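Local coordinates for protein CDP-glucose 4,6-dehydratase (Salmonella enterica subsp. enterica serovar Typhi, PDB 1WVG) that catalyses the dehydration of CDP-D-glucose to CDP-4-dehydro-6-deoxy-D-glucose, an early step in making a dideoxy sugar for the lipopolysaccharide O-antigen, at residues G187-R192 against Q247-E252; A254-G259 against M312-H317. All blocks are in the same frame, centred on the assembly; numbering follows the deposited sequence.

Interaction 1: residues G187-R192 against Q247-E252; sequences GLASVR and QRLYTE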
ATOM      1  N   GLY A 187      -6.631  17.399 -23.731  1.00 26.68           N
ATOM      2  CA  GLY A 187      -5.789  17.300 -22.551  1.00 23.06           C
ATOM      3  C   GLY A 187      -6.725  17.466 -21.339  1.00 27.91           C
ATOM      4  O   GLY A 187      -7.504  18.411 -21.270  1.00 25.37           O
ATOM      5  N   LEU A 188      -6.688  16.548 -20.371  1.00 23.69           N
ATOM      6  CA  LEU A 188      -7.582  16.715 -19.240  1.00 17.36           C
ATOM      7  C   LEU A 188      -6.841  16.497 -17.962  1.00 26.74           C
ATOM      8  O   LEU A 188      -6.270  15.428 -17.765  1.00 26.30           O
ATOM      9  CB  LEU A 188      -8.657  15.646 -19.333  1.00 15.03           C
ATOM     10  CG  LEU A 188      -9.548  15.465 -18.104  1.00 16.23           C
ATOM     11  CD1 LEU A 188     -10.287  16.743 -17.701  1.00 12.99           C
ATOM     12  CD2 LEU A 188     -10.595  14.418 -18.479  1.00 21.51           C
ATOM     13  N   ALA A 189      -6.841  17.493 -17.099  1.00 19.82           N
ATOM     14  CA  ALA A 189      -6.179  17.363 -15.824  1.00 15.41           C
ATOM     15  C   ALA A 189      -7.180  17.583 -14.711  1.00 18.64           C
ATOM     16  O   ALA A 189      -8.096  18.358 -14.915  1.00 18.57           O
ATOM     17  CB  ALA A 189      -5.114  18.450 -15.671  1.00 18.89           C
ATOM     18  N   SER A 190      -6.980  16.870 -13.571  1.00 21.04           N
ATOM     19  CA  SER A 190      -7.734  16.991 -12.312  1.00 15.43           C
ATOM     20  C   SER A 190      -6.794  17.678 -11.379  1.00 17.32           C
ATOM     21  O   SER A 190      -5.666  17.258 -11.218  1.00 16.81           O
ATOM     22  CB  SER A 190      -8.219  15.703 -11.695  1.00 18.82           C
ATOM     23  OG  SER A 190      -9.313  15.236 -12.475  1.00 19.42           O
ATOM     24  N   VAL A 191      -7.243  18.803 -10.847  1.00 18.36           N
ATOM     25  CA  VAL A 191      -6.430  19.620  -9.997  1.00 16.64           C
ATOM     26  C   VAL A 191      -7.029  19.662  -8.611  1.00 25.19           C
ATOM     27  O   VAL A 191      -8.232  19.859  -8.453  1.00 19.76           O
ATOM     28  CB  VAL A 191      -6.252  20.995 -10.631  1.00 17.05           C
ATOM     29  CG1 VAL A 191      -5.452  20.801 -11.913  1.00 10.41           C
ATOM     30  CG2 VAL A 191      -7.639  21.459 -11.006  1.00 15.03           C
ATOM     31  N   ARG A 192      -6.167  19.426  -7.632  1.00 19.53           N
ATOM     32  CA  ARG A 192      -6.572  19.353  -6.254  1.00 18.05           C
ATOM     33  C   ARG A 192      -5.917  20.424  -5.465  1.00 26.34           C
ATOM     34  O   ARG A 192      -4.704  20.319  -5.154  1.00 20.89           O
ATOM     35  CB  ARG A 192      -6.213  17.984  -5.653  1.00 15.90           C
ATOM     36  CG  ARG A 192      -6.575  16.885  -6.622  1.00 15.29           C
ATOM     37  CD  ARG A 192      -5.790  15.609  -6.421  1.00 18.51           C
ATOM     38  NE  ARG A 192      -6.196  14.715  -7.486  1.00 17.59           N
ATOM     39  CZ  ARG A 192      -5.623  13.555  -7.770  1.00 25.67           C
ATOM     40  NH1 ARG A 192      -4.608  13.087  -7.028  1.00 16.43           N
ATOM     41  NH2 ARG A 192      -6.093  12.842  -8.823  1.00 17.98           N
ATOM     42  N   GLN A 247      -2.026  25.866 -19.791  1.00 21.17           N
ATOM     43  CA  GLN A 247      -1.053  26.235 -20.792  1.00 20.70           C
ATOM     44  C   GLN A 247      -0.384  24.985 -21.392  1.00 26.85           C
ATOM     45  O   GLN A 247      -0.364  24.741 -22.604  1.00 26.16           O
ATOM     46  CB  GLN A 247      -0.038  27.144 -20.097  1.00 16.41           C
ATOM     47  CG  GLN A 247      -0.564  28.594 -20.062  1.00 22.86           C
ATOM     48  CD  GLN A 247       0.169  29.524 -19.109  1.00 43.83           C
ATOM     49  OE1 GLN A 247      -0.387  30.564 -18.711  1.00 23.88           O
ATOM     50  NE2 GLN A 247       1.398  29.163 -18.725  1.00 21.22           N
ATOM     51  N   ARG A 248       0.156  24.179 -20.484  1.00 26.42           N
ATOM     52  CA  ARG A 248       0.834  22.935 -20.804  1.00 26.85           C
ATOM     53  C   ARG A 248      -0.051  21.947 -21.511  1.00 25.53           C
ATOM     54  O   ARG A 248       0.362  21.313 -22.467  1.00 34.14           O
ATOM     55  CB  ARG A 248       1.408  22.312 -19.558  1.00 20.08           C
ATOM     56  CG  ARG A 248       2.362  23.337 -18.981  1.00 20.98           C
ATOM     57  CD  ARG A 248       3.647  23.401 -19.796  1.00 36.79           C
ATOM     58  NE  ARG A 248       4.756  23.004 -18.945  1.00100.00           N
ATOM     59  CZ  ARG A 248       5.849  22.357 -19.326  1.00 99.89           C
ATOM     60  NH1 ARG A 248       6.077  22.017 -20.599  1.00 50.26           N
ATOM     61  NH2 ARG A 248       6.748  22.046 -18.378  1.00 74.50           N
ATOM     62  N   LEU A 249      -1.287  21.828 -21.058  1.00 18.46           N
ATOM     63  CA  LEU A 249      -2.215  20.894 -21.702  1.00 23.48           C
ATOM     64  C   LEU A 249      -2.500  21.338 -23.120  1.00 31.05           C
ATOM     65  O   LEU A 249      -2.789  20.534 -24.001  1.00 24.33           O
ATOM     66  CB  LEU A 249      -3.592  20.770 -20.986  1.00 21.35           C
ATOM     67  CG  LEU A 249      -3.587  19.929 -19.705  1.00 23.46           C
ATOM     68  CD1 LEU A 249      -4.844  20.249 -18.872  1.00 22.68           C
ATOM     69  CD2 LEU A 249      -3.546  18.441 -20.072  1.00 27.02           C
ATOM     70  N   TYR A 250      -2.461  22.651 -23.308  1.00 27.20           N
ATOM     71  CA  TYR A 250      -2.753  23.207 -24.618  1.00 32.43           C
ATOM     72  C   TYR A 250      -1.847  22.648 -25.695  1.00 40.11           C
ATOM     73  O   TYR A 250      -2.278  22.229 -26.778  1.00 32.84           O
ATOM     74  CB  TYR A 250      -2.665  24.734 -24.625  1.00 26.66           C
ATOM     75  CG  TYR A 250      -3.584  25.272 -25.681  1.00 26.79           C
ATOM     76  CD1 TYR A 250      -4.892  25.625 -25.354  1.00 36.34           C
ATOM     77  CD2 TYR A 250      -3.159  25.435 -27.002  1.00 33.32           C
ATOM     78  CE1 TYR A 250      -5.768  26.131 -26.319  1.00 39.04           C
ATOM     79  CE2 TYR A 250      -4.019  25.944 -27.980  1.00 38.27           C
ATOM     80  CZ  TYR A 250      -5.332  26.287 -27.636  1.00 53.83           C
ATOM     81  OH  TYR A 250      -6.209  26.778 -28.585  1.00 35.80           O
ATOM     82  N   THR A 251      -0.574  22.631 -25.365  1.00 35.40           N
ATOM     83  CA  THR A 251       0.370  22.108 -26.301  1.00 40.36           C
ATOM     84  C   THR A 251       0.851  20.643 -26.121  1.00 51.00           C
ATOM     85  O   THR A 251       1.190  20.002 -27.115  1.00 60.44           O
ATOM     86  CB  THR A 251       1.420  23.172 -26.499  1.00 32.84           C
ATOM     87  OG1 THR A 251       1.819  23.616 -25.215  1.00 36.78           O
ATOM     88  CG2 THR A 251       0.688  24.279 -27.263  1.00 26.12           C
ATOM     89  N   GLU A 252       0.841  20.098 -24.875  1.00 40.10           N
ATOM     90  CA  GLU A 252       1.249  18.713 -24.522  1.00 37.42           C
ATOM     91  C   GLU A 252       0.207  17.988 -23.689  1.00 34.12           C
ATOM     92  O   GLU A 252       0.419  17.553 -22.546  1.00 32.99           O
ATOM     93  CB  GLU A 252       2.608  18.643 -23.818  1.00 34.89           C
ATOM     94  CG  GLU A 252       3.614  19.649 -24.411  1.00 39.06           C
ATOM     95  CD  GLU A 252       4.915  19.702 -23.657  1.00 44.41           C
ATOM     96  OE1 GLU A 252       5.593  18.720 -23.413  1.00 60.11           O
ATOM     97  OE2 GLU A 252       5.217  20.903 -23.253  1.00 58.85           O
TER

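Interaction 2: residues A254-G259 against M312-H317; sequences AKFSEG and MQLGWH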
ATOM      1  N   ALA A 254      -1.349  15.026 -23.983  1.00 37.98           N
ATOM      2  CA  ALA A 254      -1.043  13.689 -23.503  1.00 39.59           C
ATOM      3  C   ALA A 254      -0.220  13.678 -22.230  1.00 39.32           C
ATOM      4  O   ALA A 254      -0.600  13.020 -21.256  1.00 47.66           O
ATOM      5  CB  ALA A 254      -0.375  12.802 -24.543  1.00 41.10           C
ATOM      6  N   LYS A 255       0.888  14.425 -22.256  1.00 28.98           N
ATOM      7  CA  LYS A 255       1.850  14.536 -21.161  1.00 22.66           C
ATOM      8  C   LYS A 255       1.388  15.031 -19.785  1.00 38.09           C
ATOM      9  O   LYS A 255       1.902  14.568 -18.752  1.00 29.94           O
ATOM     10  CB  LYS A 255       3.050  15.373 -21.574  1.00 34.94           C
ATOM     11  CG  LYS A 255       4.219  15.217 -20.605  1.00 39.66           C
ATOM     12  CD  LYS A 255       5.230  16.356 -20.642  1.00 59.73           C
ATOM     13  CE  LYS A 255       6.645  15.934 -21.024  1.00 87.59           C
ATOM     14  NZ  LYS A 255       7.470  17.049 -21.558  1.00100.00           N
ATOM     15  N   PHE A 256       0.494  16.027 -19.732  1.00 33.32           N
ATOM     16  CA  PHE A 256       0.087  16.541 -18.430  1.00 24.20           C
ATOM     17  C   PHE A 256      -1.316  16.150 -18.051  1.00 21.75           C
ATOM     18  O   PHE A 256      -1.855  16.673 -17.109  1.00 17.93           O
ATOM     19  CB  PHE A 256       0.230  18.059 -18.402  1.00 25.60           C
ATOM     20  CG  PHE A 256       1.653  18.412 -18.644  1.00 33.18           C
ATOM     21  CD1 PHE A 256       2.077  18.709 -19.940  1.00 33.36           C
ATOM     22  CD2 PHE A 256       2.568  18.437 -17.587  1.00 32.58           C
ATOM     23  CE1 PHE A 256       3.419  19.014 -20.170  1.00 28.99           C
ATOM     24  CE2 PHE A 256       3.920  18.709 -17.798  1.00 29.21           C
ATOM     25  CZ  PHE A 256       4.328  18.997 -19.106  1.00 23.50           C
ATOM     26  N   SER A 257      -1.901  15.251 -18.833  1.00 18.46           N
ATOM     27  CA  SER A 257      -3.257  14.743 -18.665  1.00 25.99           C
ATOM     28  C   SER A 257      -3.338  13.750 -17.496  1.00 30.30           C
ATOM     29  O   SER A 257      -3.418  12.537 -17.680  1.00 26.44           O
ATOM     30  CB  SER A 257      -3.727  14.146 -20.001  1.00 20.94           C
ATOM     31  OG  SER A 257      -5.109  13.828 -19.992  1.00 40.67           O
ATOM     32  N   GLU A 258      -3.284  14.302 -16.273  1.00 22.22           N
ATOM     33  CA  GLU A 258      -3.311  13.547 -15.018  1.00 25.11           C
ATOM     34  C   GLU A 258      -3.738  14.396 -13.811  1.00 22.02           C
ATOM     35  O   GLU A 258      -4.251  15.491 -13.956  1.00 16.25           O
ATOM     36  CB  GLU A 258      -1.936  12.920 -14.751  1.00 23.16           C
ATOM     37  CG  GLU A 258      -0.785  13.872 -15.073  1.00 37.06           C
ATOM     38  CD  GLU A 258       0.531  13.159 -15.028  1.00 35.16           C
ATOM     39  OE1 GLU A 258       1.060  12.830 -13.994  1.00 29.38           O
ATOM     40  OE2 GLU A 258       1.032  12.924 -16.207  1.00 71.66           O
ATOM     41  N   GLY A 259      -3.493  13.901 -12.611  1.00 16.10           N
ATOM     42  CA  GLY A 259      -3.857  14.613 -11.413  1.00 13.39           C
ATOM     43  C   GLY A 259      -2.703  15.377 -10.836  1.00 16.34           C
ATOM     44  O   GLY A 259      -1.557  14.928 -10.859  1.00 15.74           O
ATOM     45  N   MET A 312       8.297  19.673  -9.186  1.00 22.59           N
ATOM     46  CA  MET A 312       9.242  19.088 -10.139  1.00 20.93           C
ATOM     47  C   MET A 312       8.741  19.054 -11.553  1.00 29.18           C
ATOM     48  O   MET A 312       9.422  19.447 -12.474  1.00 38.26           O
ATOM     49  CB  MET A 312       9.522  17.590  -9.974  1.00 28.39           C
ATOM     50  CG  MET A 312       9.485  17.035  -8.587  1.00 51.11           C
ATOM     51  SD  MET A 312      10.349  18.046  -7.384  1.00 72.41           S
ATOM     52  CE  MET A 312      10.746  16.728  -6.194  1.00 63.74           C
ATOM     53  N   GLN A 313       7.581  18.469 -11.718  1.00 21.93           N
ATOM     54  CA  GLN A 313       7.026  18.281 -13.043  1.00 30.10           C
ATOM     55  C   GLN A 313       6.472  19.484 -13.833  1.00 36.05           C
ATOM     56  O   GLN A 313       6.616  19.518 -15.070  1.00 31.81           O
ATOM     57  CB  GLN A 313       6.233  16.947 -13.204  1.00 31.35           C
ATOM     58  CG  GLN A 313       6.939  15.744 -12.554  1.00 22.33           C
ATOM     59  CD  GLN A 313       6.156  14.429 -12.590  1.00 49.03           C
ATOM     60  OE1 GLN A 313       6.563  13.421 -11.982  1.00 44.85           O
ATOM     61  NE2 GLN A 313       5.021  14.418 -13.288  1.00 45.13           N
ATOM     62  N   LEU A 314       5.827  20.434 -13.147  1.00 30.35           N
ATOM     63  CA  LEU A 314       5.273  21.604 -13.817  1.00 25.08           C
ATOM     64  C   LEU A 314       6.185  22.773 -13.558  1.00 36.12           C
ATOM     65  O   LEU A 314       6.071  23.824 -14.213  1.00 40.17           O
ATOM     66  CB  LEU A 314       3.884  21.993 -13.236  1.00 25.10           C
ATOM     67  CG  LEU A 314       2.741  21.102 -13.712  1.00 28.85           C
ATOM     68  CD1 LEU A 314       1.507  21.365 -12.871  1.00 21.54           C
ATOM     69  CD2 LEU A 314       2.444  21.382 -15.188  1.00 29.59           C
ATOM     70  N   GLY A 315       7.058  22.551 -12.562  1.00 32.30           N
ATOM     71  CA  GLY A 315       8.012  23.513 -12.041  1.00 28.31           C
ATOM     72  C   GLY A 315       7.220  24.638 -11.370  1.00 37.19           C
ATOM     73  O   GLY A 315       7.583  25.797 -11.432  1.00 30.40           O
ATOM     74  N   TRP A 316       6.094  24.307 -10.730  1.00 25.15           N
ATOM     75  CA  TRP A 316       5.269  25.327 -10.097  1.00 21.13           C
ATOM     76  C   TRP A 316       5.542  25.447  -8.604  1.00 29.02           C
ATOM     77  O   TRP A 316       5.644  24.450  -7.906  1.00 31.12           O
ATOM     78  CB  TRP A 316       3.760  25.011 -10.358  1.00 23.02           C
ATOM     79  CG  TRP A 316       2.780  25.831  -9.553  1.00 27.04           C
ATOM     80  CD1 TRP A 316       2.105  26.956  -9.959  1.00 28.68           C
ATOM     81  CD2 TRP A 316       2.387  25.606  -8.185  1.00 23.12           C
ATOM     82  NE1 TRP A 316       1.317  27.439  -8.949  1.00 26.49           N
ATOM     83  CE2 TRP A 316       1.462  26.624  -7.854  1.00 25.95           C
ATOM     84  CE3 TRP A 316       2.710  24.623  -7.247  1.00 23.30           C
ATOM     85  CZ2 TRP A 316       0.875  26.686  -6.604  1.00 20.29           C
ATOM     86  CZ3 TRP A 316       2.120  24.686  -6.017  1.00 22.63           C
ATOM     87  CH2 TRP A 316       1.230  25.707  -5.707  1.00 22.45           C
ATOM     88  N   HIS A 317       5.655  26.671  -8.113  1.00 21.23           N
ATOM     89  CA  HIS A 317       5.910  26.906  -6.707  1.00 20.30           C
ATOM     90  C   HIS A 317       5.009  28.039  -6.222  1.00 31.65           C
ATOM     91  O   HIS A 317       4.577  28.867  -7.039  1.00 31.32           O
ATOM     92  CB  HIS A 317       7.400  27.220  -6.471  1.00 24.57           C
ATOM     93  CG  HIS A 317       8.318  26.281  -7.234  1.00 35.35           C
ATOM     94  ND1 HIS A 317       8.911  25.174  -6.630  1.00 37.87           N
ATOM     95  CD2 HIS A 317       8.718  26.287  -8.547  1.00 38.32           C
ATOM     96  CE1 HIS A 317       9.636  24.555  -7.560  1.00 39.08           C
ATOM     97  NE2 HIS A 317       9.541  25.196  -8.733  1.00 40.38           N
TER

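Interaction 1: residues G187-R192 against Q247-E252
Leu249, near the end of helix 236-251, directs its forked side chain at the start of the strand, and its two methyls divide the contact between them. CD2 lies over the backbone of Gly187, 3.5 Å from Gly187 CA and close to Gly187 C as well, while CD1 reaches two residues further along the strand and rests 3.7 Å from Ala189 CB. CG stands anti to the carbonyl carbon, beside the backbone N (chi1 -76°), and from there the fork straddles the strand's first three residues. Glycine suits position 187 because a side chain there would point at the helix, into the place that CD2 occupies; the two backbones can accordingly come as close as 5.1 Å between Gly187 CA and Leu249 CA. Ala189, whose CB also points toward the helix, offers a single methyl, enough to meet CD1. Between them Leu188 turns the other way, as alternation along a strand requires, and its side chain packs on Val127 and Phe176.

The strand belongs to the parallel sheet of the NAD-binding Rossmann fold, where it pairs with strand 126-130, and the helix packs on one side of that sheet. Their segment axes run nearly antiparallel, at 151°, with a closest approach of 8.0 Å. Leu249 also touches Ala126 on the neighbouring strand and so spans two strands; Ala189 for its part touches Trp260. The contact is buried, and the side chains that meet in it are both apolar, with one methyl laid on the peptide backbone. Within the helix end, and not across the contact, Arg248 NH1 forms a salt bridge of 3.0 Å with Glu252 OE2.

Interaction 2: residues A254-G259 against M312-H317
Phe256 and Leu314 make the apolar part of this contact, a leucine methyl against an aromatic ring. Leu314 CD2 comes obliquely to the ring, 3.8 Å from Phe256 CD2 and 4.0 Å from Phe256 CE2, and the two side chains run alongside one another, each heading the opposite way. The CB of Leu314 does not aim at the partner segment; it is the end of the side chain that closes the gap, with CG beside the backbone N (chi1 -77°) and CD2 carried on to the ring. A bulky, flat phenylalanine suits a place where a leucine arrives from one direction and the aliphatic part of Lys255, through CG, lies over one face near the rim.

The polar neighbours make looser contacts. Gln313 O lies near the plane of the Phe256 ring, at its edge, 3.9 Å from Phe256 CE2, where the ring's C-H bonds carry slight positive charge. Glu258 OE1 is 4.3 Å from Gln313 NE2, too far for a hydrogen bond; the salt-bridge partner of Glu258 OE1 is Lys309 NZ, which also bonds Gly259 O.

Within the backbone, Ser257 centres an inverse gamma turn, closed by Glu258 N to Phe256 O at 2.9 Å. Gly315, whose positive phi favours glycine, takes the other segment out of helix 308-314. That helix and the turn pack where strand 259-262 joins strand 187-197 in the Rossmann sheet: Leu314 also rests on Val245 of helix 236-251 and on Trp260 and Phe262 of strand 259-262, while Phe256 touches Arg248 and Leu249 of that same helix 236-251.

In the fold
Interactions 1 and 2 are neighbours, with centres about 8 Å apart, and follow one another along the chain, helix 236-251 leading directly into helix 253-256. Two probable hydrogen bonds tie strand 187-197 to the turn before strand 259-262: Leu188 O to Ser257 OG at 3.0 Å and Ser190 N to Glu258 O at 3.1 Å. On the helical side, Arg248 CB packs 3.7 Å from Phe256 CD1. Both contacts thus lie in one region of the Rossmann sheet and its flanking helices. The side chain of Leu188 in interaction 1 is about 13 Å from the bound adenosine-5-diphosphoribose, so this part of the contact is packing set back from the nucleotide.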